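Local coordinates for prophenoloxidase b (Marsupenaeus japonicus, PDB 3WKY), which is the inactive precursor of a haemolymph phenoloxidase, a type 3 copper protein that, once activated, probably oxidises monophenols and o-diphenols at a dicopper-oxygen centre, at residues 71-81 and 205-213; 338-346 and 352-360. All blocks are in the same frame, centred on the assembly; numbering follows the deposited sequence. Where two conformers were deposited one is given.

Interaction 1: 71-81 and 205-213; sequences AFNKQHSQAVK and SNPYYIEPG. With CUO (Cu2-o2 cluster), chain J.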
loop_
_atom_site.group_PDB
_atom_site.type_symbol
_atom_site.label_atom_id
_atom_site.label_comp_id
_atom_site.label_asym_id
_atom_site.label_seq_id
_atom_site.Cartn_x
_atom_site.Cartn_y
_atom_site.Cartn_z
ATOM N N ALA A 71 -20.317 -30.189 -4.907
ATOM C CA ALA A 71 -19.638 -31.408 -4.514
ATOM C C ALA A 71 -18.630 -31.243 -3.378
ATOM O O ALA A 71 -18.366 -32.196 -2.644
ATOM C CB ALA A 71 -18.982 -32.049 -5.734
ATOM N N PHE A 72 -18.076 -30.043 -3.217
ATOM C CA PHE A 72 -17.023 -29.843 -2.218
ATOM C C PHE A 72 -17.594 -29.433 -0.875
ATOM O O PHE A 72 -16.868 -29.367 0.123
ATOM C CB PHE A 72 -16.005 -28.800 -2.710
ATOM C CG PHE A 72 -15.450 -29.113 -4.067
ATOM C CD1 PHE A 72 -14.424 -30.031 -4.209
ATOM C CD2 PHE A 72 -15.987 -28.524 -5.209
ATOM C CE1 PHE A 72 -13.936 -30.347 -5.458
ATOM C CE2 PHE A 72 -15.502 -28.837 -6.463
ATOM C CZ PHE A 72 -14.466 -29.743 -6.585
ATOM N N ASN A 73 -18.895 -29.160 -0.862
ATOM C CA ASN A 73 -19.596 -28.733 0.338
ATOM C C ASN A 73 -20.056 -29.940 1.151
ATOM O O ASN A 73 -20.649 -30.880 0.609
ATOM C CB ASN A 73 -20.783 -27.845 -0.041
ATOM C CG ASN A 73 -21.670 -27.519 1.147
ATOM O OD1 ASN A 73 -22.596 -28.269 1.473
ATOM N ND2 ASN A 73 -21.395 -26.393 1.800
ATOM N N LYS A 74 -19.776 -29.920 2.451
ATOM C CA LYS A 74 -20.043 -31.057 3.337
ATOM C C LYS A 74 -21.511 -31.494 3.358
ATOM O O LYS A 74 -21.825 -32.686 3.344
ATOM C CB LYS A 74 -19.589 -30.719 4.756
ATOM C CG LYS A 74 -19.813 -31.826 5.774
ATOM C CD LYS A 74 -19.680 -31.288 7.188
ATOM C CE LYS A 74 -19.485 -32.409 8.196
ATOM N NZ LYS A 74 -19.597 -31.914 9.598
ATOM N N GLN A 75 -22.412 -30.518 3.415
ATOM C CA GLN A 75 -23.833 -30.822 3.467
ATOM C C GLN A 75 -24.329 -31.439 2.154
ATOM O O GLN A 75 -25.093 -32.413 2.172
ATOM C CB GLN A 75 -24.640 -29.570 3.842
ATOM C CG GLN A 75 -24.459 -29.132 5.296
ATOM C CD GLN A 75 -23.293 -28.165 5.517
ATOM O OE1 GLN A 75 -22.569 -27.801 4.586
ATOM N NE2 GLN A 75 -23.115 -27.742 6.765
ATOM N N HIS A 76 -23.883 -30.898 1.025
ATOM C CA HIS A 76 -24.274 -31.445 -0.270
ATOM C C HIS A 76 -23.723 -32.861 -0.459
ATOM O O HIS A 76 -24.434 -33.740 -0.951
ATOM C CB HIS A 76 -23.824 -30.546 -1.425
ATOM C CG HIS A 76 -24.727 -29.376 -1.677
ATOM N ND1 HIS A 76 -25.213 -29.071 -2.930
ATOM C CD2 HIS A 76 -25.235 -28.437 -0.841
ATOM C CE1 HIS A 76 -25.980 -27.998 -2.857
ATOM N NE2 HIS A 76 -26.004 -27.588 -1.601
ATOM N N SER A 77 -22.466 -33.080 -0.083
ATOM C CA SER A 77 -21.893 -34.410 -0.241
ATOM C C SER A 77 -22.592 -35.436 0.662
ATOM O O SER A 77 -22.792 -36.577 0.241
ATOM C CB SER A 77 -20.371 -34.414 -0.036
ATOM O OG SER A 77 -20.023 -33.936 1.244
ATOM N N GLN A 78 -22.986 -35.031 1.867
ATOM C CA GLN A 78 -23.689 -35.943 2.766
ATOM C C GLN A 78 -25.044 -36.344 2.177
ATOM O O GLN A 78 -25.505 -37.470 2.369
ATOM C CB GLN A 78 -23.870 -35.325 4.159
ATOM C CG GLN A 78 -24.409 -36.307 5.213
ATOM C CD GLN A 78 -23.448 -37.454 5.489
ATOM O OE1 GLN A 78 -22.272 -37.237 5.770
ATOM N NE2 GLN A 78 -23.950 -38.681 5.408
ATOM N N ALA A 79 -25.677 -35.420 1.458
ATOM C CA ALA A 79 -26.979 -35.677 0.862
ATOM C C ALA A 79 -26.867 -36.695 -0.269
ATOM O O ALA A 79 -27.703 -37.598 -0.393
ATOM C CB ALA A 79 -27.604 -34.390 0.362
ATOM N N VAL A 80 -25.834 -36.553 -1.098
ATOM C CA VAL A 80 -25.599 -37.523 -2.164
ATOM C C VAL A 80 -25.261 -38.891 -1.569
ATOM O O VAL A 80 -25.743 -39.930 -2.043
ATOM C CB VAL A 80 -24.500 -37.053 -3.138
ATOM C CG1 VAL A 80 -24.043 -38.191 -4.039
ATOM C CG2 VAL A 80 -25.023 -35.916 -3.987
ATOM N N LYS A 81 -24.451 -38.890 -0.521
ATOM C CA LYS A 81 -24.081 -40.136 0.138
ATOM C C LYS A 81 -25.320 -40.814 0.735
ATOM O O LYS A 81 -25.475 -42.037 0.649
ATOM C CB LYS A 81 -23.064 -39.865 1.239
ATOM C CG LYS A 81 -22.502 -41.116 1.898
ATOM C CD LYS A 81 -21.592 -40.744 3.068
ATOM C CE LYS A 81 -20.860 -41.968 3.588
ATOM N NZ LYS A 81 -19.998 -41.629 4.743
ATOM N N SER A 205 -16.589 -41.714 -8.479
ATOM C CA SER A 205 -15.980 -43.029 -8.288
ATOM C C SER A 205 -15.163 -43.051 -7.001
ATOM O O SER A 205 -15.109 -44.064 -6.301
ATOM C CB SER A 205 -15.074 -43.358 -9.470
ATOM O OG SER A 205 -14.538 -44.668 -9.351
ATOM N N ASN A 206 -14.530 -41.920 -6.686
ATOM C CA ASN A 206 -13.667 -41.827 -5.510
ATOM C C ASN A 206 -14.025 -40.671 -4.586
ATOM O O ASN A 206 -13.169 -39.833 -4.295
ATOM C CB ASN A 206 -12.220 -41.665 -5.959
ATOM C CG ASN A 206 -11.735 -42.858 -6.723
ATOM O OD1 ASN A 206 -11.546 -43.923 -6.144
ATOM N ND2 ASN A 206 -11.565 -42.706 -8.034
ATOM N N PRO A 207 -15.277 -40.632 -4.101
ATOM C CA PRO A 207 -15.666 -39.461 -3.304
ATOM C C PRO A 207 -14.954 -39.434 -1.967
ATOM O O PRO A 207 -14.727 -40.470 -1.340
ATOM C CB PRO A 207 -17.175 -39.657 -3.109
ATOM C CG PRO A 207 -17.376 -41.158 -3.194
ATOM C CD PRO A 207 -16.364 -41.631 -4.200
ATOM N N TYR A 208 -14.601 -38.232 -1.526
ATOM C CA TYR A 208 -13.880 -38.083 -0.282
ATOM C C TYR A 208 -14.730 -38.494 0.914
ATOM O O TYR A 208 -14.203 -38.710 2.019
ATOM C CB TYR A 208 -13.383 -36.642 -0.144
ATOM C CG TYR A 208 -14.487 -35.605 -0.142
ATOM C CD1 TYR A 208 -15.140 -35.274 1.031
ATOM C CD2 TYR A 208 -14.853 -34.939 -1.313
ATOM C CE1 TYR A 208 -16.140 -34.318 1.051
ATOM C CE2 TYR A 208 -15.858 -33.974 -1.302
ATOM C CZ TYR A 208 -16.494 -33.677 -0.119
ATOM O OH TYR A 208 -17.495 -32.720 -0.077
ATOM N N TYR A 209 -16.037 -38.627 0.693
ATOM C CA TYR A 209 -16.927 -39.006 1.787
ATOM C C TYR A 209 -17.172 -40.522 1.845
ATOM O O TYR A 209 -17.959 -41.001 2.665
ATOM C CB TYR A 209 -18.244 -38.213 1.712
ATOM C CG TYR A 209 -18.780 -38.064 0.302
ATOM C CD1 TYR A 209 -18.319 -37.054 -0.548
ATOM C CD2 TYR A 209 -19.739 -38.940 -0.184
ATOM C CE1 TYR A 209 -18.810 -36.929 -1.841
ATOM C CE2 TYR A 209 -20.236 -38.819 -1.463
ATOM C CZ TYR A 209 -19.774 -37.818 -2.287
ATOM O OH TYR A 209 -20.273 -37.720 -3.566
ATOM N N ILE A 210 -16.484 -41.271 0.985
ATOM C CA ILE A 210 -16.639 -42.726 0.969
ATOM C C ILE A 210 -16.341 -43.322 2.345
ATOM O O ILE A 210 -15.508 -42.803 3.093
ATOM C CB ILE A 210 -15.728 -43.380 -0.101
ATOM C CG1 ILE A 210 -16.223 -44.789 -0.463
ATOM C CG2 ILE A 210 -14.264 -43.422 0.352
ATOM C CD1 ILE A 210 -17.395 -44.787 -1.435
ATOM N N GLU A 211 -17.032 -44.395 2.713
ATOM C CA GLU A 211 -16.706 -45.092 3.953
ATOM C C GLU A 211 -15.250 -45.535 3.892
ATOM O O GLU A 211 -14.849 -46.204 2.938
ATOM C CB GLU A 211 -17.618 -46.305 4.154
ATOM C CG GLU A 211 -18.504 -46.215 5.393
ATOM C CD GLU A 211 -17.744 -46.463 6.683
ATOM O OE1 GLU A 211 -17.054 -47.500 6.785
ATOM O OE2 GLU A 211 -17.842 -45.622 7.598
ATOM N N PRO A 212 -14.449 -45.151 4.898
ATOM C CA PRO A 212 -13.013 -45.448 4.904
ATOM C C PRO A 212 -12.742 -46.946 4.819
ATOM O O PRO A 212 -13.284 -47.706 5.621
ATOM C CB PRO A 212 -12.537 -44.893 6.252
ATOM C CG PRO A 212 -13.786 -44.599 7.042
ATOM C CD PRO A 212 -14.851 -44.315 6.041
ATOM N N GLY A 213 -11.927 -47.357 3.854
ATOM C CA GLY A 213 -11.657 -48.772 3.653
ATOM C C GLY A 213 -12.256 -49.301 2.363
ATOM O O GLY A 213 -11.739 -50.248 1.764
HETATM CU CU1 CUO J . -10.758 -32.712 -8.622
HETATM CU CU2 CUO J . -10.078 -29.789 -6.631
HETATM O O1 CUO J . -10.785 -31.613 -6.954
HETATM O O2 CUO J . -11.440 -30.626 -8.115
#

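Interaction 2: 338-346 and 352-360; sequences VGEALEAGD and VYGNIHNLG. With CUO (Cu2-o2 cluster), chain J.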
loop_
_atom_site.group_PDB
_atom_site.type_symbol
_atom_site.label_atom_id
_atom_site.label_comp_id
_atom_site.label_asym_id
_atom_site.label_seq_id
_atom_site.Cartn_x
_atom_site.Cartn_y
_atom_site.Cartn_z
ATOM N N VAL A 338 -1.248 -38.212 3.540
ATOM C CA VAL A 338 -1.240 -36.763 3.248
ATOM C C VAL A 338 -2.435 -36.423 2.367
ATOM O O VAL A 338 -3.133 -35.431 2.611
ATOM C CB VAL A 338 0.094 -36.338 2.569
ATOM C CG1 VAL A 338 0.028 -34.882 2.076
ATOM C CG2 VAL A 338 1.253 -36.505 3.541
ATOM N N GLY A 339 -2.699 -37.265 1.366
ATOM C CA GLY A 339 -3.847 -37.057 0.498
ATOM C C GLY A 339 -5.159 -37.038 1.261
ATOM O O GLY A 339 -5.988 -36.147 1.043
ATOM N N GLU A 340 -5.363 -38.013 2.153
ATOM C CA GLU A 340 -6.601 -38.044 2.940
ATOM C C GLU A 340 -6.699 -36.827 3.859
ATOM O O GLU A 340 -7.795 -36.343 4.145
ATOM C CB GLU A 340 -6.704 -39.326 3.777
ATOM C CG GLU A 340 -6.792 -40.643 2.956
ATOM C CD GLU A 340 -8.175 -40.888 2.349
ATOM O OE1 GLU A 340 -9.021 -39.963 2.334
ATOM O OE2 GLU A 340 -8.428 -42.019 1.881
ATOM N N ALA A 341 -5.557 -36.337 4.334
ATOM C CA ALA A 341 -5.563 -35.180 5.234
ATOM C C ALA A 341 -5.815 -33.882 4.466
ATOM O O ALA A 341 -6.448 -32.943 4.983
ATOM C CB ALA A 341 -4.243 -35.095 6.002
ATOM N N LEU A 342 -5.318 -33.827 3.236
ATOM C CA LEU A 342 -5.377 -32.594 2.441
ATOM C C LEU A 342 -6.692 -32.395 1.698
ATOM O O LEU A 342 -7.151 -31.258 1.544
ATOM C CB LEU A 342 -4.196 -32.550 1.458
ATOM C CG LEU A 342 -4.004 -31.349 0.526
ATOM C CD1 LEU A 342 -3.994 -30.036 1.329
ATOM C CD2 LEU A 342 -2.696 -31.505 -0.289
ATOM N N GLU A 343 -7.310 -33.480 1.223
ATOM C CA GLU A 343 -8.498 -33.329 0.369
ATOM C C GLU A 343 -9.663 -32.499 0.965
ATOM O O GLU A 343 -10.122 -31.567 0.302
ATOM C CB GLU A 343 -8.974 -34.666 -0.268
ATOM C CG GLU A 343 -10.071 -34.428 -1.322
ATOM C CD GLU A 343 -10.465 -35.679 -2.125
ATOM O OE1 GLU A 343 -9.901 -36.767 -1.860
ATOM O OE2 GLU A 343 -11.348 -35.564 -3.020
ATOM N N ALA A 344 -10.152 -32.785 2.177
ATOM C CA ALA A 344 -9.780 -33.936 3.004
ATOM C C ALA A 344 -10.822 -35.044 2.854
ATOM O O ALA A 344 -11.985 -34.781 2.523
ATOM C CB ALA A 344 -9.670 -33.526 4.466
ATOM N N GLY A 345 -10.401 -36.282 3.109
ATOM C CA GLY A 345 -11.317 -37.411 3.128
ATOM C C GLY A 345 -11.226 -38.076 4.485
ATOM O O GLY A 345 -11.652 -37.518 5.486
ATOM N N ASP A 346 -10.633 -39.260 4.527
ATOM C CA ASP A 346 -10.509 -40.007 5.782
ATOM C C ASP A 346 -9.302 -39.510 6.581
ATOM O O ASP A 346 -8.328 -40.235 6.807
ATOM C CB ASP A 346 -10.382 -41.497 5.470
ATOM C CG ASP A 346 -10.278 -42.355 6.718
ATOM O OD1 ASP A 346 -10.855 -41.977 7.756
ATOM O OD2 ASP A 346 -9.608 -43.408 6.646
ATOM N N VAL A 352 -7.189 -30.777 13.406
ATOM C CA VAL A 352 -5.843 -30.226 13.286
ATOM C C VAL A 352 -5.452 -29.898 11.837
ATOM O O VAL A 352 -4.891 -28.821 11.576
ATOM C CB VAL A 352 -4.814 -31.164 13.966
ATOM C CG1 VAL A 352 -3.375 -30.837 13.538
ATOM C CG2 VAL A 352 -4.971 -31.058 15.488
ATOM N N TYR A 353 -5.763 -30.801 10.900
ATOM C CA TYR A 353 -5.360 -30.626 9.488
ATOM C C TYR A 353 -6.469 -30.075 8.596
ATOM O O TYR A 353 -6.206 -29.626 7.473
ATOM C CB TYR A 353 -4.763 -31.932 8.894
ATOM C CG TYR A 353 -3.610 -32.435 9.712
ATOM C CD1 TYR A 353 -2.418 -31.724 9.772
ATOM C CD2 TYR A 353 -3.720 -33.601 10.467
ATOM C CE1 TYR A 353 -1.351 -32.168 10.553
ATOM C CE2 TYR A 353 -2.665 -34.053 11.239
ATOM C CZ TYR A 353 -1.488 -33.330 11.284
ATOM O OH TYR A 353 -0.438 -33.774 12.049
ATOM N N GLY A 354 -7.709 -30.133 9.078
ATOM C CA GLY A 354 -8.818 -29.449 8.423
ATOM C C GLY A 354 -9.340 -30.063 7.136
ATOM O O GLY A 354 -9.431 -31.291 6.988
ATOM N N ASN A 355 -9.688 -29.192 6.195
ATOM C CA ASN A 355 -10.373 -29.578 4.970
ATOM C C ASN A 355 -9.944 -28.590 3.886
ATOM O O ASN A 355 -10.785 -27.941 3.250
ATOM C CB ASN A 355 -11.896 -29.514 5.202
ATOM C CG ASN A 355 -12.704 -30.106 4.041
ATOM O OD1 ASN A 355 -12.198 -30.922 3.276
ATOM N ND2 ASN A 355 -13.974 -29.685 3.914
ATOM N N ILE A 356 -8.631 -28.479 3.683
ATOM C CA ILE A 356 -8.064 -27.394 2.880
ATOM C C ILE A 356 -8.526 -27.389 1.436
ATOM O O ILE A 356 -9.019 -26.386 0.933
ATOM C CB ILE A 356 -6.522 -27.424 2.892
ATOM C CG1 ILE A 356 -5.993 -27.098 4.293
ATOM C CG2 ILE A 356 -5.957 -26.432 1.856
ATOM C CD1 ILE A 356 -4.524 -27.563 4.494
ATOM N N HIS A 357 -8.345 -28.504 0.743
ATOM C CA HIS A 357 -8.608 -28.491 -0.684
ATOM C C HIS A 357 -10.090 -28.278 -1.023
ATOM O O HIS A 357 -10.419 -27.482 -1.922
ATOM C CB HIS A 357 -8.075 -29.757 -1.362
ATOM C CG HIS A 357 -8.834 -30.116 -2.591
ATOM N ND1 HIS A 357 -9.945 -30.933 -2.558
ATOM C CD2 HIS A 357 -8.680 -29.735 -3.886
ATOM C CE1 HIS A 357 -10.440 -31.046 -3.778
ATOM N NE2 HIS A 357 -9.685 -30.345 -4.597
ATOM N N ASN A 358 -10.988 -28.971 -0.317
ATOM C CA ASN A 358 -12.420 -28.823 -0.601
ATOM C C ASN A 358 -12.897 -27.402 -0.318
ATOM O O ASN A 358 -13.623 -26.799 -1.126
ATOM C CB ASN A 358 -13.270 -29.819 0.210
ATOM C CG ASN A 358 -13.111 -31.254 -0.282
ATOM O OD1 ASN A 358 -12.757 -31.481 -1.437
ATOM N ND2 ASN A 358 -13.371 -32.221 0.595
ATOM N N LEU A 359 -12.513 -26.872 0.837
ATOM C CA LEU A 359 -12.988 -25.539 1.201
ATOM C C LEU A 359 -12.413 -24.492 0.261
ATOM O O LEU A 359 -13.080 -23.508 -0.063
ATOM C CB LEU A 359 -12.695 -25.207 2.661
ATOM C CG LEU A 359 -13.796 -25.732 3.592
ATOM C CD1 LEU A 359 -13.326 -25.753 5.040
ATOM C CD2 LEU A 359 -15.063 -24.877 3.455
ATOM N N GLY A 360 -11.194 -24.724 -0.209
ATOM C CA GLY A 360 -10.568 -23.813 -1.155
ATOM C C GLY A 360 -11.404 -23.659 -2.409
ATOM O O GLY A 360 -11.512 -22.570 -2.952
HETATM CU CU1 CUO J . -10.758 -32.712 -8.622
HETATM CU CU2 CUO J . -10.078 -29.789 -6.631
HETATM O O1 CUO J . -10.785 -31.613 -6.954
HETATM O O2 CUO J . -11.440 -30.626 -8.115
HETATM O O HOH W 1 -6.750 -30.235 4.928
HETATM O O HOH W 2 -7.480 -33.119 7.509
HETATM O O HOH W 3 -12.780 -33.368 -3.464
#

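Interaction 1: 71-81 and 205-213
Tyr208 and Tyr209 both carry CG between the backbone N and the carbonyl carbon (chi1 60° and 41°), and from consecutive places in the type I turn from Pro207 to Ile210 they reach the start of helix 74-89. Ser77 faces them from the first turn of that helix, OG in the corresponding position. The Tyr208 hydroxyl donates to Ala71 O, with OH to O 2.8 Å; this carbonyl oxygen lies at the ring edge, in the ring plane. Ser77 OG stands 3.1 Å from the same Tyr208 OH, but its single proton could go instead to Asn73 O or Lys74 O. The Tyr209 ring takes Ser77 CB over one face, CB to CD1 3.4 Å, while Pro207 CB sits near the rim of the opposite face. Farther along the helix, the extended Lys81 chain runs antiparallel to the Tyr209 side chain, with CB 3.7 Å from CD2. Its NZ then bonds Tyr209 O at 3.0 Å, nearly in line with the C=O bond (169°). A methyl of Val80, CG1, lies against the Tyr209 hydroxyl oxygen, and Val80 also packs on helix 109-122. Phe72, which belongs to the dicopper pocket, turns away from the tyrosines; the cluster's O2 lies at the ring edge, near its plane, 3.5 Å from CZ, and the ring stacks with His361. The contact thus joins the all-alpha part of the hemocyanin fold to the copper-containing part. With Tyr208 OH held on the carbonyl just before Phe72, the hydrogen bonding ties the backbone beside this pocket residue to the 205-213 loop.

Interaction 2: 338-346 and 352-360
Glu343 O receives ND1 of His357, a ligand of the dicopper centre of the hemocyanin-type copper domain, where the 338-346 segment meets the start of helix 356-365. The short axes of 338-343 and 356-360 pass 8.4 Å apart at 31°. Among the hydrogen bonds, His357 is gripped twice: its backbone N donates to Leu342 O at 3.1 Å, and ND1 donates to Glu343 O at 2.9 Å. The second bond uses a lone pair in the carbonyl plane, and the oxygen lies in the imidazole plane, which, together with the copper at NE2, holds the ring's rotation. A weak bond from Asn358 N also reaches Glu343 O. Past the cis peptide between Glu343 and Ala344, Ala344 N points almost straight at Asn355 OD1 (N to OD1 3.0 Å, 179°), in the amide's carbonyl plane.

Two waters bridge backbone groups and a third bridges side chains. One molecule donates to Ala341 O and Tyr353 O and accepts from Ile356 N; another joins Ala341 O to Gly354 O; the third donates to Glu343 OE2 and Asn358 OD1. The other carboxylate oxygen, OE1, is salt-bridged to Arg218.

Apolar contact is modest. Leu342 CD1 rests 4.0 Å from Ile356 CB, and the pair continues onto helices 294-310 and 391-409; Ala341 CB and Tyr353 CB also meet.

Metal binding completes the set. A chi1 of 152° in His357, roughly trans to the amide nitrogen, carries the imidazole alongside the Glu343 chain; His361 and His397 are the other protein ligands of this copper, to which His357 NE2 binds at 2.1 Å.

Interactions 1 and 2 have centres 13 Å apart and approach the dicopper cluster differently: 71-81 supplies a pocket phenylalanine, whereas 352-360 supplies a copper ligand. Asn358 is the main point of meeting. Its O lies 3.5 Å from Phe72 CB, and its ND2 is 3.5 Å from Tyr208 CE1, so the residue next to the ligand His357 packs on both halves of interaction 1. Tyr208 CD1 also comes within 3.5 Å of Ala344 O, just past the cis peptide. At the outer end Pro212 CB touches Asp346 OD2 at 3.3 Å. Arg218 gives a further tie, since it bonds Asn206 O of interaction 1 and salt-bridges Glu340 and Glu343 of interaction 2.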